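Local coordinates for GH127 beta-L-arabinofuranoside (Geobacillus stearothermophilus, PDB 4QJY), which probably hydrolyses beta-L-arabinofuranosidic bonds, releasing L-arabinose from arabinose-containing glycans, as a family 127 glycoside hydrolase, at residues N383-W388 with M641-N646. Sequence-based numbering, arbitrary orientation.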
ATOM      1  N   ASN A 383     -13.676  -3.050  -4.892  1.00 20.81           N
ATOM      2  CA  ASN A 383     -14.673  -2.559  -3.916  1.00 20.59           C
ATOM      3  C   ASN A 383     -14.006  -2.236  -2.586  1.00 19.87           C
ATOM      4  O   ASN A 383     -14.017  -3.028  -1.634  1.00 20.66           O
ATOM      5  CB  ASN A 383     -15.782  -3.595  -3.704  1.00 21.17           C
ATOM      6  CG  ASN A 383     -16.607  -3.833  -4.964  1.00 21.98           C
ATOM      7  OD1 ASN A 383     -16.337  -4.777  -5.713  1.00 24.63           O
ATOM      8  ND2 ASN A 383     -17.565  -2.943  -5.237  1.00 20.83           N
ATOM      9  N   PRO A 384     -13.431  -1.054  -2.496  1.00 19.65           N
ATOM     10  CA  PRO A 384     -12.650  -0.625  -1.335  1.00 20.40           C
ATOM     11  C   PRO A 384     -13.548  -0.306  -0.146  1.00 21.25           C
ATOM     12  O   PRO A 384     -14.730  -0.087  -0.335  1.00 20.47           O
ATOM     13  CB  PRO A 384     -12.008   0.643  -1.834  1.00 22.36           C
ATOM     14  CG  PRO A 384     -13.032   1.204  -2.771  1.00 22.50           C
ATOM     15  CD  PRO A 384     -13.678   0.036  -3.436  1.00 20.60           C
ATOM     16  N   LEU A 385     -13.009  -0.328   1.059  1.00 21.98           N
ATOM     17  CA  LEU A 385     -13.789   0.014   2.254  1.00 23.45           C
ATOM     18  C   LEU A 385     -13.463   1.410   2.758  1.00 24.43           C
ATOM     19  O   LEU A 385     -14.098   1.903   3.672  1.00 25.34           O
ATOM     20  CB  LEU A 385     -13.579  -1.031   3.361  1.00 22.02           C
ATOM     21  CG  LEU A 385     -14.463  -2.256   3.246  1.00 22.90           C
ATOM     22  CD1 LEU A 385     -13.923  -3.158   2.146  1.00 25.34           C
ATOM     23  CD2 LEU A 385     -14.565  -3.025   4.587  1.00 22.92           C
ATOM     24  N   GLU A 386     -12.501   2.067   2.123  1.00 26.43           N
ATOM     25  CA  GLU A 386     -12.090   3.441   2.473  1.00 26.81           C
ATOM     26  C   GLU A 386     -11.533   4.121   1.234  1.00 26.58           C
ATOM     27  O   GLU A 386     -10.611   3.611   0.598  1.00 23.99           O
ATOM     28  CB  GLU A 386     -10.996   3.388   3.498  1.00 31.09           C
ATOM     29  CG  GLU A 386     -10.515   4.723   4.028  1.00 37.78           C
ATOM     30  CD  GLU A 386      -9.306   4.530   4.913  1.00 42.26           C
ATOM     31  OE1 GLU A 386      -9.333   3.565   5.694  1.00 53.79           O
ATOM     32  OE2 GLU A 386      -8.315   5.283   4.793  1.00 45.51           O
ATOM     33  N   VAL A 387     -12.068   5.281   0.914  1.00 24.52           N
ATOM     34  CA  VAL A 387     -11.556   6.015  -0.159  1.00 25.88           C
ATOM     35  C   VAL A 387     -11.231   7.446   0.229  1.00 25.86           C
ATOM     36  O   VAL A 387     -12.043   8.139   0.819  1.00 22.13           O
ATOM     37  CB  VAL A 387     -12.564   6.017  -1.295  1.00 27.02           C
ATOM     38  CG1 VAL A 387     -12.018   6.799  -2.456  1.00 29.21           C
ATOM     39  CG2 VAL A 387     -12.857   4.594  -1.707  1.00 27.50           C
ATOM     40  N   TRP A 388     -10.026   7.868  -0.162  1.00 31.18           N
ATOM     41  CA  TRP A 388      -9.610   9.297  -0.223  1.00 31.20           C
ATOM     42  C   TRP A 388      -9.242   9.583  -1.667  1.00 27.78           C
ATOM     43  O   TRP A 388      -8.216   9.139  -2.101  1.00 29.33           O
ATOM     44  CB  TRP A 388      -8.437   9.514   0.720  1.00 29.93           C
ATOM     45  CG  TRP A 388      -7.931  10.912   0.798  1.00 30.01           C
ATOM     46  CD1 TRP A 388      -8.547  12.053   0.350  1.00 28.46           C
ATOM     47  CD2 TRP A 388      -6.704  11.329   1.412  1.00 28.12           C
ATOM     48  NE1 TRP A 388      -7.767  13.139   0.640  1.00 28.10           N
ATOM     49  CE2 TRP A 388      -6.646  12.730   1.307  1.00 27.73           C
ATOM     50  CE3 TRP A 388      -5.646  10.643   2.037  1.00 28.83           C
ATOM     51  CZ2 TRP A 388      -5.562  13.459   1.760  1.00 31.96           C
ATOM     52  CZ3 TRP A 388      -4.558  11.372   2.523  1.00 28.32           C
ATOM     53  CH2 TRP A 388      -4.519  12.761   2.366  1.00 32.05           C
ATOM     54  N   MET A 641     -15.058   8.149   1.273  1.00 22.52           N
ATOM     55  CA  MET A 641     -15.992   7.146   1.841  1.00 22.71           C
ATOM     56  C   MET A 641     -15.242   6.300   2.844  1.00 21.43           C
ATOM     57  O   MET A 641     -14.082   5.989   2.628  1.00 19.64           O
ATOM     58  CB  MET A 641     -16.630   6.291   0.729  1.00 23.07           C
ATOM     59  CG  MET A 641     -17.589   5.228   1.230  1.00 23.06           C
ATOM     60  SD  MET A 641     -16.716   3.790   1.865  1.00 20.91           S
ATOM     61  CE  MET A 641     -16.232   3.005   0.317  1.00 20.79           C
ATOM     62  N   VAL A 642     -15.900   5.967   3.955  1.00 21.65           N
ATOM     63  CA  VAL A 642     -15.330   5.095   4.966  1.00 22.60           C
ATOM     64  C   VAL A 642     -16.417   4.148   5.504  1.00 22.73           C
ATOM     65  O   VAL A 642     -17.530   4.555   5.786  1.00 22.61           O
ATOM     66  CB  VAL A 642     -14.723   5.879   6.162  1.00 25.28           C
ATOM     67  CG1 VAL A 642     -14.256   4.923   7.246  1.00 29.52           C
ATOM     68  CG2 VAL A 642     -13.456   6.575   5.757  1.00 26.80           C
ATOM     69  N   VAL A 643     -16.051   2.898   5.698  1.00 21.50           N
ATOM     70  CA  VAL A 643     -16.883   1.970   6.390  1.00 22.28           C
ATOM     71  C   VAL A 643     -16.479   1.887   7.843  1.00 21.65           C
ATOM     72  O   VAL A 643     -17.335   2.013   8.683  1.00 23.10           O
ATOM     73  CB  VAL A 643     -16.829   0.590   5.733  1.00 24.29           C
ATOM     74  CG1 VAL A 643     -17.418  -0.509   6.633  1.00 25.01           C
ATOM     75  CG2 VAL A 643     -17.584   0.664   4.436  1.00 25.14           C
ATOM     76  N   TRP A 644     -15.196   1.628   8.142  1.00 22.26           N
ATOM     77  CA  TRP A 644     -14.704   1.538   9.516  1.00 20.60           C
ATOM     78  C   TRP A 644     -14.374   2.945  10.067  1.00 22.77           C
ATOM     79  O   TRP A 644     -13.447   3.582   9.601  1.00 23.84           O
ATOM     80  CB  TRP A 644     -13.499   0.651   9.591  1.00 21.85           C
ATOM     81  CG  TRP A 644     -13.854  -0.782   9.379  1.00 20.23           C
ATOM     82  CD1 TRP A 644     -13.819  -1.478   8.186  1.00 19.67           C
ATOM     83  CD2 TRP A 644     -14.348  -1.679  10.345  1.00 19.41           C
ATOM     84  NE1 TRP A 644     -14.279  -2.735   8.370  1.00 19.63           N
ATOM     85  CE2 TRP A 644     -14.612  -2.893   9.689  1.00 19.06           C
ATOM     86  CE3 TRP A 644     -14.581  -1.596  11.722  1.00 19.71           C
ATOM     87  CZ2 TRP A 644     -15.041  -4.008  10.361  1.00 18.76           C
ATOM     88  CZ3 TRP A 644     -15.054  -2.725  12.377  1.00 19.00           C
ATOM     89  CH2 TRP A 644     -15.329  -3.882  11.691  1.00 18.33           C
ATOM     90  N   VAL A 645     -15.149   3.438  11.034  1.00 21.71           N
ATOM     91  CA  VAL A 645     -14.917   4.781  11.547  1.00 21.99           C
ATOM     92  C   VAL A 645     -14.185   4.773  12.880  1.00 22.11           C
ATOM     93  O   VAL A 645     -14.311   3.835  13.672  1.00 18.71           O
ATOM     94  CB  VAL A 645     -16.199   5.653  11.511  1.00 27.78           C
ATOM     95  CG1 VAL A 645     -17.446   4.899  11.042  1.00 29.58           C
ATOM     96  CG2 VAL A 645     -16.439   6.404  12.780  1.00 28.30           C
ATOM     97  N   ASN A 646     -13.409   5.806  13.096  1.00 22.88           N
ATOM     98  CA  ASN A 646     -12.717   5.938  14.331  1.00 25.52           C
ATOM     99  C   ASN A 646     -13.668   6.083  15.494  1.00 26.89           C
ATOM    100  O   ASN A 646     -14.630   6.775  15.438  1.00 25.44           O
ATOM    101  CB  ASN A 646     -11.716   7.072  14.287  1.00 24.97           C
ATOM    102  CG  ASN A 646     -10.559   6.783  13.392  1.00 24.82           C
ATOM    103  OD1 ASN A 646     -10.240   7.555  12.539  1.00 29.36           O
ATOM    104  ND2 ASN A 646      -9.958   5.665  13.575  1.00 20.61           N
TER
HETATM  105  O   HOH W   1     -13.071   1.650   6.173  1.00 23.87           O
HETATM  106  O   HOH W   2     -11.233   3.084   7.547  1.00 36.59           O
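Met641 pairs with Val387 in a short antiparallel ladder, an example of how a distant piece of chain can join a sheet as one brief strand: residues 386-387, from the catalytic domain, add to strand 641-647 of the C-terminal beta domain. Two reciprocal backbone bonds join the pair: Val387 N donates to Met641 O at 2.7 Å, and Met641 N returns a bond to Val387 O. Two turns in the Met641 chain, chi2 -79° and chi3 -77°, fold SD and CE back against the Pro384-Leu385 backbone, with CE 3.5 Å from Pro384 O and also near Val387 CG2. Shortening Met641 to an alanine removes SD and CE, and would probably open a gap beside the Pro384 and Leu385 carbonyls and deprive Val387 CG2 of its methyl neighbour. Val642 follows as a non-hydrogen-bonded pair with Glu386, its CG2 lying alongside Glu386 CG. Val643 then donates its N-H to Leu385 O, while its side chain packs on strand 557-562. Where the strand breaks and the two chains diverge, two waters join them: one links Leu385 O to Trp644 N, and another donates to both Glu386 OE1 and Trp644 O. Beside them Leu385 CD2 touches the Trp644 indole at its edge, near the ring plane, 3.8 Å from NE1.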